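Local coordinates for SH2 domain-containing protein 3C (Homo sapiens, PDB 3T6G) that acts as an adapter in integrin-mediated cell adhesion and migration, its closed Cdc25-homology domain binding BCAR1 rather than working as a canonical exchange factor, at residues L45-A50 and Q268-L273; R51-H56 and E275-E280; K59-V64 and N144-A149; H129-L134 and G153-A158. The protein carries 2 engineered substitutions. One frame throughout, in Å; residues are numbered along the deposited sequence.

Contact 1 of 4, residues L45-A50 and Q268-L273; sequences LAEVDA and QARPEL
Val48 forks between two partners on segment 268-273, one methyl going to an apolar neighbour and the other to a charged one. Val48 CG1 packs against Leu273 CD1 at 4.0 Å. Val48 CG2 sits over one face of the Arg270 guanidinium, 4.1 Å above its plane and displaced toward the rim, near NE. A valine suits this place: its backbone is extended, as beta-branched residues readily are, and two short branches cover two partners at once.

The same guanidinium meets Glu47 at its edge. Arg270 is stretched out from CG to NE, so that Arg270 NH1 arrives 3.5 Å from Glu47 OE1, a long salt bridge. Carboxylate and guanidinium planes stand 62° apart, which rules out a flat, two-pronged pairing. Both residues are exposed, and the bridge lies on the exposed side of the contact, while Leu273 is buried.

Nearby, Val48 O accepts from Lys130 NZ, and Asp49 OD1 caps Thr52 N. Packed thus against the approach to helix 271-276, the short link between helix 35-46 and helix 50-64 forms an aspartate-capped turn between two consecutive helices of the all-helical Cdc25-homology (Ras-GEF) domain.

Contact 2 of 4, residues R51-H56 and E275-E280; sequences RTLARH and EVFSTE
Phe277 reaches into the side of helix 50-64 and touches Leu53 and His56, one helical turn apart. Leu53 CD2 lies in the plane of the ring, at its edge, 3.9 Å from Phe277 CE2, and the two side chains are set nearly perpendicular. The backbone oxygen of Leu53 approaches Phe277 CE2 too, at 3.7 Å, obliquely. His56 offers only its CB, 4.0 Å from CD2 of Phe277. A phenylalanine fits because a long, flat apolar side chain can span from Leu53 to His56 at once; Leu45 of helix 35-46 also packs on it.

The second shell holds the His56 ring. The imidazole turns away from Phe277 and back along its own helix, CG lying beside the backbone N (chi1 -79°). There His56 ND1 donates to Thr52 O at 2.7 Å in a bent bond, the N-H...O angle being 131°. Thr52 O also accepts from His56 N, the two donors coming from opposite faces of its carbonyl plane. NE2 in turn accepts from the backbone N of Arg270, and this pattern suits a neutral ring protonated on ND1, probably its form here, while Phe267 meets it edge-to-face.

Phe277 is positioned by its backbone: it is where the chain leaves helix 271-276, its carbonyl is held by Arg102 NH1, and the following Ser278 caps Phe281 N with its OG. The contact thus packs two successive helices, joined by a short break and the second of them N-capped by Ser278, on helix 50-64 of the all-helical Cdc25-homology domain.

Contact 3 of 4, residues K59-V64 and N144-A149; sequences KVDCLV and NMFSFA
Asp61 and Ser147 bring helix 50-64 and the start of helix 145-155 together, their CA atoms 7.5 Å apart. The motif is an asparagine N-cap bound by a buried aspartate of another helix. Asn144 OD1 accepts from Phe146 N and Ser147 N, both weakly, leaving its amide nitrogen for the other helix. Asn144 ND2 donates to Asp61 OD2 at 2.7 Å in a nearly straight bond, N-H...O 166°, which uses the anti lone pair of the carboxylate oxygen. Asparagine suits the place because one amide can accept at the helix start and donate outward; Thr58 OG1 is a further partner of ND2.

Ser147 OG gives OD2 a second hydrogen bond, very short as modelled. On the other branch of the carboxylate, Asp61 OD1 forms a salt bridge with Arg102 NE. These donors, with the nearby helix N-terminus, would probably stabilise the buried negative charge. Were Asp61 an alanine, the Ser147 hydroxyl and Arg102 NE would probably lose their carboxylate partner, and Asn144 ND2 would keep Thr58 alone of the two partners described.

Phe146, stacked on Phe206, takes its place with CG anti to the backbone N (chi1 173°), which presents the ring edge to Asp61. Ring and carboxylate stand 83° apart, with Asp61 OD1 3.5 Å from Phe146 CE2.

Contact 4 of 4, residues H129-L134 and G153-A158; sequences HKTIQL and GALDMA
Leu155 fits both of its methyls against helix 121-140, one on Thr131 and one on Ile132. Leu155 CD2 presses on Thr131 CG2 at 3.5 Å and lies 3.8 Å from Thr131 CB, the two side chains running antiparallel alongside one another. Leu155 CD1 meets Ile132 CG1 at 3.6 Å, and here one side chain lies almost square across the other. The forked end of a leucine suits this place, since adjacent residues on the facing helix each receive a branch. All three residues are buried, and the backbones come as near as 7.8 Å between the CA atoms of Thr131 and Leu155.

Thr131 divides its two branches by chemistry. With chi1 at -55° its methyl is directed at Leu155, while OG1 turns back to hydrogen-bond Leu127 O in its own helix. Ile114 of helix 93-115 also packs on Thr131, and Tyr181 of helix 175-193 touches both Ile132 and Leu155. With the two branches of Leu155 cut back to a single methyl in an alanine, a gap would probably open facing Thr131 CG2 and Ile132 CG1, leaving the two helices less firmly keyed.

Beyond Leu155 the contact gives way to solvent. Asp156 is exposed, with a long, weak ion pair to Lys186, and Ala158, at the start of helix 158-161, is exposed too. On helix 121-140, the partly exposed His129 starts out away from segment 153-158 and stacks on His174. Since the one hydroxyl among the touching side chains is satisfied within its own helix, the contact rests on shape and the exclusion of water.

The contacts run through one all-helical Cdc25-homology domain. Contacts 1 and 2, with centres about 7 Å apart, touch and share helix 271-276, joining the two successive helices 35-46 and 50-64 to a late part of the chain. Contact 3 lies about 9 Å from contact 2 between centres, further along helix 50-64, and passes to helix 145-155, whose far end enters contact 4, about 16 Å from contact 3 between centres. Along the chain, contacts 3 and 4 interleave and are nested inside the long loops closed by contacts 1 and 2. Lys130 ties contact 4 back to contact 1. Early, middle and late helices are thereby bound into one compact domain, whose closed conformation BCAR1 binding requires.

Contact 1 of 4, residues L45-A50 and Q268-L273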
# COMPACT_ATOMS: atom_id res chain seq x y z
N LEU A 45 19.21 -5.67 15.83
CA LEU A 45 19.40 -5.30 14.44
C LEU A 45 20.87 -5.43 14.06
O LEU A 45 21.20 -5.98 13.00
CB LEU A 45 18.87 -3.88 14.17
CG LEU A 45 17.37 -3.65 14.39
CD1 LEU A 45 16.98 -2.15 14.43
CD2 LEU A 45 16.59 -4.40 13.31
N ALA A 46 21.75 -4.94 14.93
CA ALA A 46 23.19 -4.99 14.68
C ALA A 46 23.78 -6.40 14.56
O ALA A 46 24.70 -6.61 13.78
CB ALA A 46 23.95 -4.21 15.74
N GLU A 47 23.24 -7.34 15.34
CA GLU A 47 23.80 -8.69 15.45
C GLU A 47 23.92 -9.35 14.09
O GLU A 47 24.65 -10.32 13.93
CB GLU A 47 22.93 -9.60 16.33
CG GLU A 47 23.06 -9.42 17.84
CD GLU A 47 22.09 -10.29 18.64
OE1 GLU A 47 21.66 -11.35 18.13
OE2 GLU A 47 21.77 -9.92 19.80
N VAL A 48 23.19 -8.85 13.12
CA VAL A 48 22.97 -9.65 11.94
C VAL A 48 23.04 -8.83 10.65
O VAL A 48 22.70 -7.64 10.64
CB VAL A 48 21.65 -10.45 12.09
CG1 VAL A 48 20.48 -9.72 11.43
CG2 VAL A 48 21.82 -11.83 11.51
N ASP A 49 23.48 -9.47 9.58
CA ASP A 49 23.72 -8.76 8.34
C ASP A 49 22.41 -8.26 7.69
O ASP A 49 21.33 -8.62 8.11
CB ASP A 49 24.55 -9.63 7.40
CG ASP A 49 23.76 -10.77 6.80
OD1 ASP A 49 22.51 -10.73 6.80
OD2 ASP A 49 24.39 -11.71 6.28
N ALA A 50 22.52 -7.43 6.66
CA ALA A 50 21.35 -6.85 6.02
C ALA A 50 20.45 -7.89 5.38
O ALA A 50 19.23 -7.74 5.37
CB ALA A 50 21.76 -5.84 4.99
N GLN A 268 15.57 -20.05 8.68
CA GLN A 268 15.74 -20.30 10.11
C GLN A 268 15.58 -19.01 10.90
O GLN A 268 16.55 -18.27 11.11
CB GLN A 268 17.11 -20.96 10.38
CG GLN A 268 17.22 -22.40 9.86
CD GLN A 268 18.58 -23.06 10.17
OE1 GLN A 268 19.39 -22.53 10.95
NE2 GLN A 268 18.82 -24.21 9.55
N ALA A 269 14.36 -18.75 11.34
CA ALA A 269 14.05 -17.43 11.88
C ALA A 269 14.51 -17.30 13.32
O ALA A 269 14.39 -18.23 14.10
CB ALA A 269 12.55 -17.12 11.78
N ARG A 270 15.04 -16.13 13.66
CA ARG A 270 15.33 -15.82 15.05
C ARG A 270 14.14 -15.07 15.63
O ARG A 270 13.94 -13.90 15.32
CB ARG A 270 16.58 -14.97 15.18
CG ARG A 270 17.70 -15.35 14.24
CD ARG A 270 18.78 -14.30 14.31
NE ARG A 270 20.10 -14.82 13.96
CZ ARG A 270 21.18 -14.61 14.69
NH1 ARG A 270 21.09 -13.88 15.79
NH2 ARG A 270 22.35 -15.11 14.32
N PRO A 271 13.35 -15.75 16.45
CA PRO A 271 12.22 -15.22 17.22
C PRO A 271 12.32 -13.73 17.57
O PRO A 271 11.40 -12.97 17.22
CB PRO A 271 12.26 -16.06 18.50
CG PRO A 271 13.23 -17.24 18.20
CD PRO A 271 13.53 -17.18 16.72
N GLU A 272 13.39 -13.32 18.24
CA GLU A 272 13.50 -11.94 18.73
C GLU A 272 13.50 -10.95 17.59
O GLU A 272 12.96 -9.85 17.68
CB GLU A 272 14.76 -11.75 19.56
CG GLU A 272 14.96 -12.79 20.66
CD GLU A 272 16.03 -12.36 21.65
OE1 GLU A 272 17.22 -12.37 21.28
OE2 GLU A 272 15.66 -11.99 22.79
N LEU A 273 14.10 -11.37 16.50
CA LEU A 273 14.19 -10.55 15.32
C LEU A 273 12.80 -10.39 14.73
O LEU A 273 12.43 -9.27 14.36
CB LEU A 273 15.12 -11.20 14.30
CG LEU A 273 16.38 -10.44 13.91
CD1 LEU A 273 16.95 -11.08 12.66
CD2 LEU A 273 16.04 -8.98 13.62

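Contact 2 of 4, residues R51-H56 and E275-E280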
# COMPACT_ATOMS: atom_id res chain seq x y z
N ARG A 51 21.05 -8.95 4.83
CA ARG A 51 20.29 -9.98 4.14
C ARG A 51 19.33 -10.73 5.08
O ARG A 51 18.16 -10.89 4.76
CB ARG A 51 21.20 -10.95 3.39
CG ARG A 51 20.43 -12.06 2.69
CD ARG A 51 21.23 -12.69 1.56
NE ARG A 51 21.62 -11.71 0.55
CZ ARG A 51 22.61 -11.89 -0.33
NH1 ARG A 51 23.32 -13.01 -0.32
NH2 ARG A 51 22.90 -10.95 -1.22
N THR A 52 19.81 -11.17 6.24
CA THR A 52 18.92 -11.83 7.18
C THR A 52 17.92 -10.83 7.81
O THR A 52 16.81 -11.19 8.17
CB THR A 52 19.70 -12.72 8.22
OG1 THR A 52 19.82 -12.07 9.49
CG2 THR A 52 21.07 -13.07 7.70
N LEU A 53 18.29 -9.57 7.93
CA LEU A 53 17.33 -8.57 8.33
C LEU A 53 16.19 -8.60 7.32
O LEU A 53 15.02 -8.56 7.68
CB LEU A 53 17.97 -7.18 8.33
CG LEU A 53 18.66 -6.81 9.63
CD1 LEU A 53 18.60 -5.32 9.80
CD2 LEU A 53 18.02 -7.53 10.84
N ALA A 54 16.56 -8.70 6.04
CA ALA A 54 15.61 -8.62 4.94
C ALA A 54 14.71 -9.83 4.94
O ALA A 54 13.50 -9.70 4.78
CB ALA A 54 16.34 -8.51 3.61
N ARG A 55 15.30 -11.00 5.11
CA ARG A 55 14.52 -12.22 5.13
C ARG A 55 13.50 -12.15 6.25
O ARG A 55 12.34 -12.53 6.08
CB ARG A 55 15.41 -13.43 5.30
CG ARG A 55 15.94 -14.00 4.01
CD ARG A 55 16.58 -15.37 4.24
NE ARG A 55 17.66 -15.64 3.30
CZ ARG A 55 18.95 -15.50 3.57
NH1 ARG A 55 19.35 -15.12 4.78
NH2 ARG A 55 19.86 -15.77 2.63
N HIS A 56 13.92 -11.63 7.40
CA HIS A 56 13.00 -11.56 8.52
C HIS A 56 11.77 -10.67 8.30
O HIS A 56 10.67 -11.10 8.62
CB HIS A 56 13.74 -11.19 9.79
CG HIS A 56 14.47 -12.35 10.40
ND1 HIS A 56 15.48 -13.02 9.73
CD2 HIS A 56 14.30 -13.01 11.57
CE1 HIS A 56 15.91 -14.02 10.48
NE2 HIS A 56 15.21 -14.03 11.60
N GLU A 275 10.07 -10.55 16.43
CA GLU A 275 9.38 -9.58 17.29
C GLU A 275 9.66 -8.13 16.86
O GLU A 275 8.72 -7.31 16.77
CB GLU A 275 9.75 -9.77 18.74
CG GLU A 275 8.92 -8.95 19.69
CD GLU A 275 8.83 -9.60 21.06
OE1 GLU A 275 9.19 -10.80 21.18
OE2 GLU A 275 8.42 -8.91 22.03
N VAL A 276 10.94 -7.83 16.58
CA VAL A 276 11.41 -6.46 16.30
C VAL A 276 10.70 -5.88 15.08
O VAL A 276 10.38 -4.70 15.03
CB VAL A 276 12.95 -6.44 16.09
CG1 VAL A 276 13.40 -5.11 15.58
CG2 VAL A 276 13.70 -6.78 17.41
N PHE A 277 10.43 -6.75 14.12
CA PHE A 277 9.81 -6.38 12.86
C PHE A 277 8.29 -6.57 12.89
O PHE A 277 7.64 -6.66 11.83
CB PHE A 277 10.42 -7.21 11.74
CG PHE A 277 11.77 -6.75 11.34
CD1 PHE A 277 11.99 -5.41 11.00
CD2 PHE A 277 12.85 -7.63 11.32
CE1 PHE A 277 13.25 -4.97 10.64
CE2 PHE A 277 14.11 -7.19 10.96
CZ PHE A 277 14.32 -5.86 10.63
N SER A 278 7.73 -6.65 14.09
CA SER A 278 6.30 -6.77 14.23
C SER A 278 5.72 -5.40 14.62
O SER A 278 6.28 -4.72 15.51
CB SER A 278 5.93 -7.84 15.27
OG SER A 278 5.35 -7.27 16.42
N THR A 279 4.63 -5.01 13.95
CA THR A 279 4.03 -3.67 14.09
C THR A 279 3.49 -3.41 15.51
O THR A 279 3.67 -2.32 16.06
CB THR A 279 2.88 -3.43 13.11
OG1 THR A 279 3.36 -3.55 11.76
CG2 THR A 279 2.29 -2.05 13.31
N GLU A 280 2.83 -4.42 16.07
CA GLU A 280 2.44 -4.37 17.47
C GLU A 280 3.63 -4.12 18.39
O GLU A 280 3.57 -3.29 19.30
CB GLU A 280 1.74 -5.68 17.87
CG GLU A 280 0.70 -6.17 16.87
CD GLU A 280 -0.44 -6.95 17.53
OE1 GLU A 280 -1.10 -7.77 16.85
OE2 GLU A 280 -0.70 -6.73 18.73

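Contact 3 of 4, residues K59-V64 and N144-A149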
# COMPACT_ATOMS: atom_id res chain seq x y z
N LYS A 59 9.19 -11.98 5.79
CA LYS A 59 8.34 -13.03 6.33
C LYS A 59 7.14 -12.41 7.01
O LYS A 59 5.99 -12.76 6.75
CB LYS A 59 9.10 -13.87 7.35
CG LYS A 59 8.64 -15.32 7.43
CD LYS A 59 7.49 -15.55 8.39
CE LYS A 59 7.81 -16.69 9.40
NZ LYS A 59 8.05 -18.04 8.79
N VAL A 60 7.41 -11.47 7.90
CA VAL A 60 6.36 -10.84 8.67
C VAL A 60 5.45 -10.02 7.75
O VAL A 60 4.25 -10.00 7.93
CB VAL A 60 6.99 -9.96 9.74
CG1 VAL A 60 5.94 -9.22 10.51
CG2 VAL A 60 7.84 -10.84 10.69
N ASP A 61 6.06 -9.37 6.76
CA ASP A 61 5.35 -8.50 5.85
C ASP A 61 4.30 -9.34 5.15
O ASP A 61 3.13 -8.94 5.03
CB ASP A 61 6.32 -7.95 4.78
CG ASP A 61 7.07 -6.69 5.24
OD1 ASP A 61 6.67 -6.10 6.28
OD2 ASP A 61 8.04 -6.30 4.54
N CYS A 62 4.74 -10.48 4.66
CA CYS A 62 3.91 -11.40 3.94
C CYS A 62 2.83 -12.06 4.79
O CYS A 62 1.76 -12.42 4.29
CB CYS A 62 4.79 -12.44 3.29
SG CYS A 62 5.71 -11.77 1.92
N LEU A 63 3.09 -12.24 6.08
CA LEU A 63 2.07 -12.83 6.94
C LEU A 63 0.95 -11.80 7.13
O LEU A 63 -0.23 -12.15 7.08
CB LEU A 63 2.66 -13.26 8.29
CG LEU A 63 3.35 -14.64 8.33
CD1 LEU A 63 4.26 -14.87 9.56
CD2 LEU A 63 2.31 -15.78 8.27
N VAL A 64 1.34 -10.55 7.33
CA VAL A 64 0.39 -9.49 7.64
C VAL A 64 -0.43 -9.17 6.41
O VAL A 64 -1.62 -8.89 6.49
CB VAL A 64 1.11 -8.20 8.08
CG1 VAL A 64 0.14 -7.01 8.07
CG2 VAL A 64 1.73 -8.38 9.47
N ASN A 144 10.77 -7.67 -2.29
CA ASN A 144 9.74 -7.20 -1.39
C ASN A 144 9.62 -5.68 -1.50
O ASN A 144 10.32 -4.95 -0.79
CB ASN A 144 10.08 -7.62 0.07
CG ASN A 144 9.12 -7.03 1.06
OD1 ASN A 144 8.13 -6.40 0.67
ND2 ASN A 144 9.40 -7.19 2.36
N MET A 145 8.76 -5.19 -2.41
CA MET A 145 8.62 -3.75 -2.67
C MET A 145 8.04 -3.01 -1.47
O MET A 145 8.23 -1.81 -1.32
CB MET A 145 7.72 -3.47 -3.88
CG MET A 145 8.16 -4.03 -5.21
SD MET A 145 9.88 -3.65 -5.64
CE MET A 145 10.76 -4.74 -4.53
N PHE A 146 7.30 -3.72 -0.64
CA PHE A 146 6.64 -3.07 0.49
C PHE A 146 7.68 -2.50 1.46
O PHE A 146 7.79 -1.28 1.61
CB PHE A 146 5.68 -4.06 1.18
CG PHE A 146 5.06 -3.53 2.47
CD1 PHE A 146 3.95 -2.73 2.45
CD2 PHE A 146 5.60 -3.85 3.69
CE1 PHE A 146 3.39 -2.26 3.61
CE2 PHE A 146 5.04 -3.38 4.85
CZ PHE A 146 3.95 -2.58 4.82
N SER A 147 8.46 -3.36 2.10
CA SER A 147 9.50 -2.90 3.04
C SER A 147 10.69 -2.18 2.39
O SER A 147 11.29 -1.30 2.99
CB SER A 147 9.95 -4.02 3.98
OG SER A 147 9.06 -4.09 5.09
N PHE A 148 11.01 -2.55 1.16
CA PHE A 148 11.93 -1.75 0.37
C PHE A 148 11.55 -0.27 0.45
O PHE A 148 12.38 0.57 0.74
CB PHE A 148 11.91 -2.21 -1.07
CG PHE A 148 12.56 -1.24 -2.01
CD1 PHE A 148 13.92 -0.96 -1.92
CD2 PHE A 148 11.81 -0.59 -3.01
CE1 PHE A 148 14.53 -0.06 -2.78
CE2 PHE A 148 12.41 0.32 -3.89
CZ PHE A 148 13.77 0.59 -3.77
N ALA A 149 10.28 0.04 0.20
CA ALA A 149 9.82 1.43 0.16
C ALA A 149 9.67 1.99 1.56
O ALA A 149 9.80 3.19 1.78
CB ALA A 149 8.49 1.55 -0.60

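Contact 4 of 4, residues H129-L134 and G153-A158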
# COMPACT_ATOMS: atom_id res chain seq x y z
N HIS A 129 24.69 3.11 6.06
CA HIS A 129 25.11 2.33 4.90
C HIS A 129 24.44 0.97 4.93
O HIS A 129 24.18 0.37 3.88
CB HIS A 129 26.65 2.20 4.86
CG HIS A 129 27.14 1.24 3.83
ND1 HIS A 129 26.91 1.40 2.48
CD2 HIS A 129 27.85 0.09 3.95
CE1 HIS A 129 27.45 0.40 1.81
NE2 HIS A 129 28.03 -0.41 2.68
N LYS A 130 24.17 0.50 6.14
CA LYS A 130 23.60 -0.81 6.33
C LYS A 130 22.09 -0.76 6.08
O LYS A 130 21.50 -1.68 5.51
CB LYS A 130 23.90 -1.31 7.74
CG LYS A 130 23.57 -2.78 7.93
CD LYS A 130 23.47 -3.11 9.40
CE LYS A 130 23.14 -4.57 9.57
NZ LYS A 130 22.70 -4.80 10.96
N THR A 131 21.46 0.33 6.51
CA THR A 131 20.06 0.55 6.15
C THR A 131 19.87 0.51 4.62
O THR A 131 18.94 -0.11 4.13
CB THR A 131 19.56 1.88 6.68
OG1 THR A 131 19.77 1.92 8.09
CG2 THR A 131 18.09 2.00 6.40
N ILE A 132 20.76 1.16 3.88
CA ILE A 132 20.76 1.11 2.41
C ILE A 132 20.96 -0.30 1.86
O ILE A 132 20.29 -0.71 0.92
CB ILE A 132 21.84 2.08 1.83
CG1 ILE A 132 21.38 3.52 1.98
CG2 ILE A 132 22.17 1.78 0.36
CD1 ILE A 132 22.54 4.50 2.05
N GLN A 133 21.91 -1.04 2.44
CA GLN A 133 22.08 -2.45 2.10
C GLN A 133 20.77 -3.22 2.36
O GLN A 133 20.35 -4.04 1.54
CB GLN A 133 23.24 -3.05 2.91
CG GLN A 133 24.66 -2.57 2.51
OE1 GLN A 133 25.70 -3.59 4.44
NE2 GLN A 133 26.77 -3.78 2.47
N LEU A 134 20.11 -2.95 3.48
CA LEU A 134 18.81 -3.56 3.73
C LEU A 134 17.82 -3.23 2.59
O LEU A 134 17.11 -4.11 2.11
CB LEU A 134 18.21 -3.15 5.08
CG LEU A 134 16.77 -3.64 5.30
CD1 LEU A 134 16.62 -5.12 4.91
CD2 LEU A 134 16.24 -3.41 6.74
N GLY A 153 11.68 5.05 2.62
CA GLY A 153 10.92 6.03 3.39
C GLY A 153 11.69 6.54 4.59
O GLY A 153 11.72 7.73 4.86
N ALA A 154 12.33 5.64 5.33
CA ALA A 154 13.17 6.03 6.48
C ALA A 154 14.36 6.94 6.06
O ALA A 154 14.64 7.96 6.70
CB ALA A 154 13.69 4.82 7.17
N LEU A 155 15.03 6.54 4.99
CA LEU A 155 16.25 7.16 4.53
C LEU A 155 15.98 8.54 3.98
O LEU A 155 16.90 9.29 3.70
CB LEU A 155 16.90 6.29 3.45
CG LEU A 155 17.42 4.95 3.98
CD1 LEU A 155 17.91 4.09 2.85
CD2 LEU A 155 18.53 5.16 5.02
N ASP A 156 14.70 8.86 3.83
CA ASP A 156 14.28 10.07 3.14
C ASP A 156 13.46 10.98 4.05
O ASP A 156 13.03 12.05 3.64
CB ASP A 156 13.50 9.72 1.87
CG ASP A 156 13.26 10.94 0.95
OD1 ASP A 156 14.14 11.28 0.13
OD2 ASP A 156 12.17 11.55 1.04
N MET A 157 13.22 10.57 5.29
CA MET A 157 12.56 11.49 6.20
C MET A 157 13.42 12.73 6.30
O MET A 157 14.65 12.64 6.27
CB MET A 157 12.36 10.89 7.58
CG MET A 157 11.43 9.73 7.59
SD MET A 157 11.18 9.25 9.30
CE MET A 157 9.98 7.95 9.07
N ALA A 158 12.80 13.90 6.41
CA ALA A 158 13.60 15.12 6.50
C ALA A 158 14.60 14.97 7.63
O ALA A 158 15.75 15.41 7.53
CB ALA A 158 12.71 16.35 6.72